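Local coordinates for glycoside hydrolase family protein (Novosphingobium sp. PP1Y, PDB 6Q2F), which probably hydrolyses terminal alpha-L-rhamnose from glycosides, as an alpha-L-rhamnosidase that binds a sodium ion, at residues A651-A656 and M1118-A1123; Y789-L794 and Q866-A871; G816-G821 and K859-A864. All blocks are in the same frame, centred on the assembly; numbering follows the deposited sequence.

Contact 1: A651-A656 and M1118-A1123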
loop_
_atom_site.group_PDB
_atom_site.type_symbol
_atom_site.label_atom_id
_atom_site.label_comp_id
_atom_site.label_asym_id
_atom_site.label_seq_id
_atom_site.Cartn_x
_atom_site.Cartn_y
_atom_site.Cartn_z
ATOM N N ALA A 651 0.942 17.043 11.652
ATOM C CA ALA A 651 2.033 17.974 11.358
ATOM C C ALA A 651 1.463 19.153 10.580
ATOM O O ALA A 651 1.748 19.336 9.391
ATOM C CB ALA A 651 3.156 17.271 10.588
ATOM N N PRO A 652 0.655 19.986 11.236
ATOM C CA PRO A 652 -0.110 21.029 10.525
ATOM C C PRO A 652 0.775 22.015 9.775
ATOM O O PRO A 652 1.562 22.749 10.373
ATOM C CB PRO A 652 -0.878 21.725 11.652
ATOM C CG PRO A 652 -0.773 20.818 12.825
ATOM C CD PRO A 652 0.495 20.071 12.693
ATOM N N TRP A 653 0.608 22.051 8.451
ATOM C CA TRP A 653 1.298 23.001 7.573
ATOM C C TRP A 653 2.801 23.058 7.843
ATOM O O TRP A 653 3.462 24.065 7.579
ATOM C CB TRP A 653 0.666 24.394 7.669
ATOM C CG TRP A 653 -0.693 24.415 6.996
ATOM C CD1 TRP A 653 -0.944 24.671 5.676
ATOM C CD2 TRP A 653 -1.968 24.125 7.598
ATOM N NE1 TRP A 653 -2.291 24.571 5.428
ATOM C CE2 TRP A 653 -2.940 24.235 6.585
ATOM C CE3 TRP A 653 -2.378 23.800 8.897
ATOM C CZ2 TRP A 653 -4.301 24.013 6.825
ATOM C CZ3 TRP A 653 -3.731 23.571 9.132
ATOM C CH2 TRP A 653 -4.675 23.677 8.101
ATOM N N ALA A 654 3.375 21.948 8.310
ATOM C CA ALA A 654 4.780 21.919 8.703
ATOM C C ALA A 654 5.707 21.428 7.585
ATOM O O ALA A 654 6.704 20.749 7.856
ATOM C CB ALA A 654 4.940 21.080 9.970
ATOM N N PHE A 655 5.431 21.778 6.336
ATOM C CA PHE A 655 6.264 21.299 5.242
ATOM C C PHE A 655 6.452 22.368 4.182
ATOM O O PHE A 655 5.493 22.993 3.728
ATOM C CB PHE A 655 5.656 20.033 4.566
ATOM C CG PHE A 655 5.382 18.907 5.505
ATOM C CD1 PHE A 655 4.157 18.819 6.162
ATOM C CD2 PHE A 655 6.338 17.917 5.714
ATOM C CE1 PHE A 655 3.887 17.746 7.024
ATOM C CE2 PHE A 655 6.085 16.840 6.571
ATOM C CZ PHE A 655 4.858 16.749 7.225
ATOM N N ALA A 656 7.695 22.557 3.802
ATOM C CA ALA A 656 8.096 23.267 2.607
ATOM C C ALA A 656 8.828 22.253 1.740
ATOM O O ALA A 656 9.171 21.169 2.223
ATOM C CB ALA A 656 8.999 24.462 2.945
HETATM N N MSE A 1118 -9.424 22.869 13.395
HETATM C CA MSE A 1118 -9.074 22.488 14.759
HETATM C C MSE A 1118 -7.763 23.192 15.121
HETATM O O MSE A 1118 -7.080 23.724 14.244
HETATM C CB MSE A 1118 -8.955 20.958 14.899
HETATM C CG MSE A 1118 -10.277 20.175 14.816
HETATM SE SE MSE A 1118 -11.712 20.705 16.049
HETATM C CE MSE A 1118 -10.846 20.447 17.773
ATOM N N PRO A 1119 -7.413 23.248 16.403
ATOM C CA PRO A 1119 -6.170 23.935 16.773
ATOM C C PRO A 1119 -4.954 23.159 16.292
ATOM O O PRO A 1119 -4.975 21.933 16.161
ATOM C CB PRO A 1119 -6.235 24.013 18.304
ATOM C CG PRO A 1119 -7.199 22.940 18.702
ATOM C CD PRO A 1119 -8.191 22.833 17.585
ATOM N N THR A 1120 -3.892 23.899 15.988
ATOM C CA THR A 1120 -2.702 23.318 15.382
ATOM C C THR A 1120 -1.497 23.352 16.307
ATOM O O THR A 1120 -0.857 22.321 16.529
ATOM C CB THR A 1120 -2.369 24.041 14.063
ATOM O OG1 THR A 1120 -2.058 25.411 14.337
ATOM C CG2 THR A 1120 -3.552 23.986 13.089
ATOM N N TYR A 1121 -1.168 24.509 16.865
ATOM C CA TYR A 1121 0.007 24.631 17.713
ATOM C C TYR A 1121 -0.345 25.308 19.022
ATOM O O TYR A 1121 -1.246 26.143 19.088
ATOM C CB TYR A 1121 1.126 25.414 17.010
ATOM C CG TYR A 1121 1.645 24.690 15.802
ATOM C CD1 TYR A 1121 2.660 23.757 15.918
ATOM C CD2 TYR A 1121 1.095 24.913 14.544
ATOM C CE1 TYR A 1121 3.126 23.075 14.812
ATOM C CE2 TYR A 1121 1.551 24.237 13.438
ATOM C CZ TYR A 1121 2.569 23.317 13.578
ATOM O OH TYR A 1121 3.030 22.635 12.476
ATOM N N ARG A 1122 0.383 24.925 20.063
ATOM C CA ARG A 1122 0.355 25.636 21.329
ATOM C C ARG A 1122 1.221 26.884 21.235
ATOM O O ARG A 1122 2.143 26.963 20.423
ATOM C CB ARG A 1122 0.857 24.738 22.459
ATOM C CG ARG A 1122 0.236 23.358 22.489
ATOM C CD ARG A 1122 1.247 22.322 22.970
ATOM N NE ARG A 1122 2.006 22.811 24.118
ATOM C CZ ARG A 1122 1.546 22.822 25.366
ATOM N NH1 ARG A 1122 0.329 22.359 25.632
ATOM N NH2 ARG A 1122 2.303 23.291 26.353
ATOM N N ALA A 1123 0.916 27.870 22.079
ATOM C CA ALA A 1123 1.747 29.065 22.124
ATOM C C ALA A 1123 3.186 28.737 22.496
ATOM O O ALA A 1123 4.083 29.527 22.193
ATOM C CB ALA A 1123 1.151 30.079 23.108
#

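Contact 2: Y789-L794 and Q866-A871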
loop_
_atom_site.group_PDB
_atom_site.type_symbol
_atom_site.label_atom_id
_atom_site.label_comp_id
_atom_site.label_asym_id
_atom_site.label_seq_id
_atom_site.Cartn_x
_atom_site.Cartn_y
_atom_site.Cartn_z
ATOM N N TYR A 789 15.193 -10.363 -17.838
ATOM C CA TYR A 789 15.910 -10.755 -16.638
ATOM C C TYR A 789 16.937 -11.840 -16.947
ATOM O O TYR A 789 16.698 -12.732 -17.777
ATOM C CB TYR A 789 14.938 -11.272 -15.585
ATOM C CG TYR A 789 13.759 -10.353 -15.377
ATOM C CD1 TYR A 789 13.858 -9.272 -14.514
ATOM C CD2 TYR A 789 12.555 -10.559 -16.044
ATOM C CE1 TYR A 789 12.782 -8.413 -14.305
ATOM C CE2 TYR A 789 11.454 -9.712 -15.829
ATOM C CZ TYR A 789 11.591 -8.642 -14.966
ATOM O OH TYR A 789 10.543 -7.783 -14.763
ATOM N N LYS A 790 18.057 -11.771 -16.217
ATOM C CA LYS A 790 19.078 -12.810 -16.258
ATOM C C LYS A 790 18.665 -14.049 -15.483
ATOM O O LYS A 790 19.136 -15.146 -15.797
ATOM C CB LYS A 790 20.407 -12.296 -15.686
ATOM C CG LYS A 790 20.854 -10.966 -16.238
ATOM C CD LYS A 790 21.039 -10.997 -17.737
ATOM C CE LYS A 790 22.051 -12.036 -18.181
ATOM N NZ LYS A 790 22.235 -11.958 -19.665
ATOM N N THR A 791 17.808 -13.909 -14.474
ATOM C CA THR A 791 17.496 -15.048 -13.623
ATOM C C THR A 791 16.208 -14.799 -12.853
ATOM O O THR A 791 15.780 -13.654 -12.665
ATOM C CB THR A 791 18.628 -15.331 -12.635
ATOM O OG1 THR A 791 18.336 -16.531 -11.918
ATOM C CG2 THR A 791 18.726 -14.189 -11.639
ATOM N N ILE A 792 15.599 -15.895 -12.421
ATOM C CA ILE A 792 14.530 -15.896 -11.436
ATOM C C ILE A 792 15.174 -16.221 -10.105
ATOM O O ILE A 792 16.005 -17.130 -10.021
ATOM C CB ILE A 792 13.446 -16.939 -11.778
ATOM C CG1 ILE A 792 12.616 -16.488 -12.978
ATOM C CG2 ILE A 792 12.549 -17.200 -10.571
ATOM C CD1 ILE A 792 11.724 -17.585 -13.556
ATOM N N TYR A 793 14.801 -15.493 -9.069
ATOM C CA TYR A 793 15.248 -15.793 -7.717
ATOM C C TYR A 793 14.076 -16.345 -6.914
ATOM O O TYR A 793 12.986 -15.773 -6.942
ATOM C CB TYR A 793 15.820 -14.545 -7.050
ATOM C CG TYR A 793 16.269 -14.806 -5.649
ATOM C CD1 TYR A 793 17.507 -15.382 -5.398
ATOM C CD2 TYR A 793 15.459 -14.475 -4.564
ATOM C CE1 TYR A 793 17.933 -15.633 -4.104
ATOM C CE2 TYR A 793 15.877 -14.724 -3.266
ATOM C CZ TYR A 793 17.110 -15.312 -3.040
ATOM O OH TYR A 793 17.532 -15.577 -1.756
ATOM N N LEU A 794 14.297 -17.455 -6.206
ATOM C CA LEU A 794 13.228 -18.061 -5.408
ATOM C C LEU A 794 13.309 -17.484 -4.005
ATOM O O LEU A 794 14.142 -17.899 -3.201
ATOM C CB LEU A 794 13.333 -19.581 -5.393
ATOM C CG LEU A 794 13.293 -20.227 -6.777
ATOM C CD1 LEU A 794 13.340 -21.719 -6.627
ATOM C CD2 LEU A 794 12.044 -19.806 -7.545
ATOM N N GLN A 866 20.915 -19.014 -2.017
ATOM C CA GLN A 866 20.102 -17.880 -1.595
ATOM C C GLN A 866 20.970 -16.625 -1.487
ATOM O O GLN A 866 20.667 -15.701 -0.730
ATOM C CB GLN A 866 19.392 -18.179 -0.274
ATOM C CG GLN A 866 18.557 -19.492 -0.264
ATOM C CD GLN A 866 17.309 -19.451 -1.169
ATOM O OE1 GLN A 866 16.767 -20.496 -1.547
ATOM N NE2 GLN A 866 16.852 -18.251 -1.508
ATOM N N ASP A 867 22.060 -16.594 -2.256
ATOM C CA ASP A 867 22.993 -15.473 -2.346
ATOM C C ASP A 867 22.929 -14.955 -3.783
ATOM O O ASP A 867 23.636 -15.450 -4.661
ATOM C CB ASP A 867 24.409 -15.932 -1.963
ATOM C CG ASP A 867 25.403 -14.784 -1.899
ATOM O OD1 ASP A 867 25.192 -13.771 -2.595
ATOM O OD2 ASP A 867 26.392 -14.897 -1.148
ATOM N N ILE A 868 22.095 -13.943 -4.022
ATOM C CA ILE A 868 21.763 -13.591 -5.401
ATOM C C ILE A 868 22.965 -12.975 -6.109
ATOM O O ILE A 868 23.206 -13.236 -7.291
ATOM C CB ILE A 868 20.530 -12.663 -5.447
ATOM C CG1 ILE A 868 20.190 -12.283 -6.888
ATOM C CG2 ILE A 868 20.755 -11.392 -4.617
ATOM C CD1 ILE A 868 19.928 -13.457 -7.783
ATOM N N GLU A 869 23.742 -12.156 -5.411
ATOM C CA GLU A 869 24.841 -11.490 -6.100
ATOM C C GLU A 869 26.000 -12.443 -6.358
ATOM O O GLU A 869 26.718 -12.297 -7.356
ATOM C CB GLU A 869 25.290 -10.269 -5.306
ATOM C CG GLU A 869 24.182 -9.239 -5.174
ATOM C CD GLU A 869 24.714 -7.823 -5.205
ATOM O OE1 GLU A 869 25.945 -7.668 -5.192
ATOM O OE2 GLU A 869 23.906 -6.876 -5.270
ATOM N N SER A 870 26.191 -13.432 -5.492
ATOM C CA SER A 870 27.225 -14.417 -5.762
ATOM C C SER A 870 26.806 -15.351 -6.894
ATOM O O SER A 870 27.658 -15.842 -7.642
ATOM C CB SER A 870 27.553 -15.183 -4.484
ATOM O OG SER A 870 28.150 -16.421 -4.782
ATOM N N ALA A 871 25.504 -15.573 -7.067
ATOM C CA ALA A 871 25.066 -16.365 -8.208
ATOM C C ALA A 871 25.198 -15.569 -9.500
ATOM O O ALA A 871 25.626 -16.111 -10.527
ATOM C CB ALA A 871 23.631 -16.838 -8.003
HETATM O O HOH W 1 19.966 -13.425 -2.095
#

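Contact 3: G816-G821 and K859-A864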
loop_
_atom_site.group_PDB
_atom_site.type_symbol
_atom_site.label_atom_id
_atom_site.label_comp_id
_atom_site.label_asym_id
_atom_site.label_seq_id
_atom_site.Cartn_x
_atom_site.Cartn_y
_atom_site.Cartn_z
ATOM N N GLY A 816 16.164 -22.777 -21.283
ATOM C CA GLY A 816 17.409 -22.016 -21.313
ATOM C C GLY A 816 17.621 -21.016 -20.186
ATOM O O GLY A 816 18.661 -20.356 -20.140
ATOM N N ALA A 817 16.658 -20.884 -19.273
ATOM C CA ALA A 817 16.736 -19.856 -18.245
ATOM C C ALA A 817 17.508 -20.340 -17.021
ATOM O O ALA A 817 17.668 -21.537 -16.779
ATOM C CB ALA A 817 15.339 -19.401 -17.818
ATOM N N THR A 818 17.950 -19.378 -16.226
ATOM C CA THR A 818 18.640 -19.626 -14.968
ATOM C C THR A 818 17.715 -19.337 -13.795
ATOM O O THR A 818 17.022 -18.311 -13.781
ATOM C CB THR A 818 19.900 -18.760 -14.868
ATOM O OG1 THR A 818 20.691 -18.954 -16.047
ATOM C CG2 THR A 818 20.715 -19.116 -13.636
ATOM N N VAL A 819 17.706 -20.240 -12.819
ATOM C CA VAL A 819 16.974 -20.064 -11.572
ATOM C C VAL A 819 17.974 -20.111 -10.430
ATOM O O VAL A 819 18.829 -21.001 -10.380
ATOM C CB VAL A 819 15.887 -21.139 -11.363
ATOM C CG1 VAL A 819 15.410 -21.144 -9.909
ATOM C CG2 VAL A 819 14.740 -20.919 -12.296
ATOM N N VAL A 820 17.882 -19.133 -9.533
ATOM C CA VAL A 820 18.683 -19.090 -8.317
ATOM C C VAL A 820 17.748 -19.337 -7.145
ATOM O O VAL A 820 16.818 -18.551 -6.909
ATOM C CB VAL A 820 19.400 -17.743 -8.163
ATOM C CG1 VAL A 820 20.218 -17.714 -6.862
ATOM C CG2 VAL A 820 20.250 -17.480 -9.385
ATOM N N GLY A 821 17.997 -20.406 -6.411
ATOM C CA GLY A 821 17.188 -20.707 -5.251
ATOM C C GLY A 821 17.321 -22.153 -4.855
ATOM O O GLY A 821 17.781 -23.002 -5.618
ATOM N N LYS A 859 18.677 -26.808 -21.355
ATOM C CA LYS A 859 19.574 -25.770 -21.838
ATOM C C LYS A 859 19.835 -24.682 -20.800
ATOM O O LYS A 859 20.573 -23.742 -21.098
ATOM C CB LYS A 859 19.018 -25.147 -23.122
ATOM C CG LYS A 859 18.614 -26.190 -24.164
ATOM C CD LYS A 859 18.596 -25.586 -25.560
ATOM C CE LYS A 859 17.292 -25.874 -26.284
ATOM N NZ LYS A 859 17.518 -26.549 -27.591
ATOM N N GLY A 860 19.270 -24.790 -19.595
ATOM C CA GLY A 860 19.373 -23.760 -18.588
ATOM C C GLY A 860 20.196 -24.177 -17.386
ATOM O O GLY A 860 21.044 -25.079 -17.451
ATOM N N ARG A 861 19.919 -23.530 -16.254
ATOM C CA ARG A 861 20.807 -23.657 -15.109
ATOM C C ARG A 861 20.059 -23.334 -13.827
ATOM O O ARG A 861 19.272 -22.394 -13.782
ATOM C CB ARG A 861 22.015 -22.732 -15.289
ATOM C CG ARG A 861 23.001 -22.717 -14.150
ATOM C CD ARG A 861 24.124 -21.758 -14.489
ATOM N NE ARG A 861 25.240 -21.848 -13.556
ATOM C CZ ARG A 861 26.305 -21.056 -13.612
ATOM N NH1 ARG A 861 26.380 -20.126 -14.555
ATOM N NH2 ARG A 861 27.278 -21.184 -12.721
ATOM N N VAL A 862 20.316 -24.116 -12.789
ATOM C CA VAL A 862 19.714 -23.934 -11.476
ATOM C C VAL A 862 20.853 -23.840 -10.476
ATOM O O VAL A 862 21.600 -24.811 -10.285
ATOM C CB VAL A 862 18.764 -25.081 -11.100
ATOM C CG1 VAL A 862 18.253 -24.903 -9.662
ATOM C CG2 VAL A 862 17.608 -25.174 -12.085
ATOM N N ILE A 863 20.985 -22.684 -9.833
ATOM C CA ILE A 863 21.997 -22.448 -8.809
ATOM C C ILE A 863 21.297 -22.515 -7.451
ATOM O O ILE A 863 20.489 -21.645 -7.113
ATOM C CB ILE A 863 22.701 -21.103 -9.021
ATOM C CG1 ILE A 863 23.259 -21.033 -10.441
ATOM C CG2 ILE A 863 23.804 -20.909 -7.997
ATOM C CD1 ILE A 863 23.975 -19.723 -10.756
ATOM N N ALA A 864 21.600 -23.554 -6.672
ATOM C CA ALA A 864 20.910 -23.822 -5.410
ATOM C C ALA A 864 21.517 -22.957 -4.309
ATOM O O ALA A 864 22.205 -23.416 -3.400
ATOM C CB ALA A 864 20.973 -25.310 -5.071
#

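Contact 1: A651-A656 and M1118-A1123
Pro652 presents two things to the segment 1118-1123: its ring, which packs against Thr1120 and Tyr1121, and its carbonyl oxygen, which takes the phenol proton of Tyr1121. The OH of Tyr1121 lies 2.6 Å from Pro652 O, a short hydrogen bond. The oxygen sits at the edge of the phenol ring and in its plane, where a hydroxyl conjugated with the ring prefers to aim its hydrogen. At the acceptor, the donor arrives bent at 137° to the C=O and tilted modestly from the carbonyl plane.

Tyr1121 carries its CG beside the backbone N and anti to the carbonyl carbon (chi1 -65°), and the side chain crosses the proline obliquely, ring atom CE2 3.9 Å from Pro652 CB and the hydroxyl OH 3.6 Å from Pro652 CD. The OH also touches the methyl Ala654 CB at 3.5 Å. A phenylalanine in its place would keep the ring but would probably leave Pro652 O without this donor and the loop less firmly fixed. Thr1120 supplies the second apolar touch: its CB is 3.7 Å from Pro652 CB, the two side chains running past each other in opposite senses, while its CG2 meets the indole edge at Trp653 CZ3 (4.0 Å). Leu1102 of helix 1099-1105 touches both Thr1120 and Tyr1121, and Trp653 stacks on Tyr700.

Proline suits the second position of the type II beta turn Ala651-Ala654, where phi is near -60°; its carbonyl, not used by the turn's own bond from Ala654 N to Ala651 O, can take the tyrosine. The turn belongs to a loop following strand 642-649 of the (beta/alpha)8 barrel, so the contact joins the barrel's C-terminal rim to the galactose-binding-like beta domain.

Contact 2: Y789-L794 and Q866-A871
Tyr793 reaches from its strand to meet Ile868 and Gln866, the residues on either side of a helix N-cap. Its CB points toward the segment 866-871, and with CG anti to the backbone N (chi1 179°) the ring is carried to both partners. CD1 is the first atom to find one: Ile868 CD1, 3.9 Å away and oblique to the ring, with Ile868 CB close behind. That same isoleucine methyl touches Thr791 CG2 at 4.1 Å, two residues back on the same side of the strand; threonine offers a methyl there while its OG1 bonds to Thr818 O.

Further out, CE1, CE2 and CZ pass close to Gln866 NE2, CZ at 3.3 Å. Strand 788-794 is the third of five parallel strands placed in the order 2-1-3-4-5, the arrangement of flavodoxin-like alpha/beta folds, and helix 868-874 packs against this sheet.

At the tip, OH accepts from Gln866 NE2 at 2.8 Å, a bent bond of 137°. The other N-H of that amide goes to Leu794 O at 3.2 Å and is nearly straight (174°). Both acceptors lie close to the amide plane, so the glutamine is pinned against rotation, the more so because its OE1 accepts from Lys822 N. Glutamine suits the spot by offering two donors and an acceptor on one flat group, almost perpendicular to the phenol. A water accepts from Ile868 N and donates to Gln866 O at 2.7 Å, with a weak further link to Tyr793 OH. Asp867 caps the helix, its OD1 met by Ser870 N.

Contact 3: G816-G821 and K859-A864
Arg861 opens the tight half of this contact, its backbone N donating to Ala817 O (3.1 Å) and its O accepting from Val819 N (2.8 Å). Ile863 repeats the pattern with Val819 O and Gly821 N, so four bonds zip strands 818-820 and 860-863 together in parallel, their axes 4.7 Å apart. Gly860 has to be a glycine, because a CB would clash with Ala817 O. Gly816 closes helix 803-814 in a Schellman motif, with a positive phi that suits glycine. Val819 and Val862 share one face of the sheet, both packed on Val813 of that helix; beta-branched valines suit extended backbone here.

The loose, solvent side lies at Lys859. Its CB comes to 4.0 Å from Gly816 CA before the chain leads away; its backbone O is closer, 3.6 Å from Gly816 CA. Arg861 sets its CB beside Thr818, then runs out extended, leaving segment 816-821 for a salt bridge from NE to Asp854, with Ile863 CD1 3.7 Å above one guanidinium face. Strand 854-857, which carries that aspartate, pairs antiparallel with 860-863, in the edge region of a mixed sheet whose parallel strands follow the flavodoxin-like order.

Contacts 2 and 3 are neighbours, their centres 9 Å apart, whereas contact 1 lies about 48 and 55 Å from them, centre to centre, across the middle of the chain. Strands 788-794 and 818-820 are adjacent in one sheet, probably bonded through Ile792 O to Val820 N and Leu794 N to Val820 O, and strand 860-863 is followed in the chain by helix 868-874. Along the chain, 816-821 and 859-864 fall between the two segments of contact 2, and all four between those of contact 1. After this alpha/beta domain the chain passes through later beta domains and comes back to the barrel at contact 1.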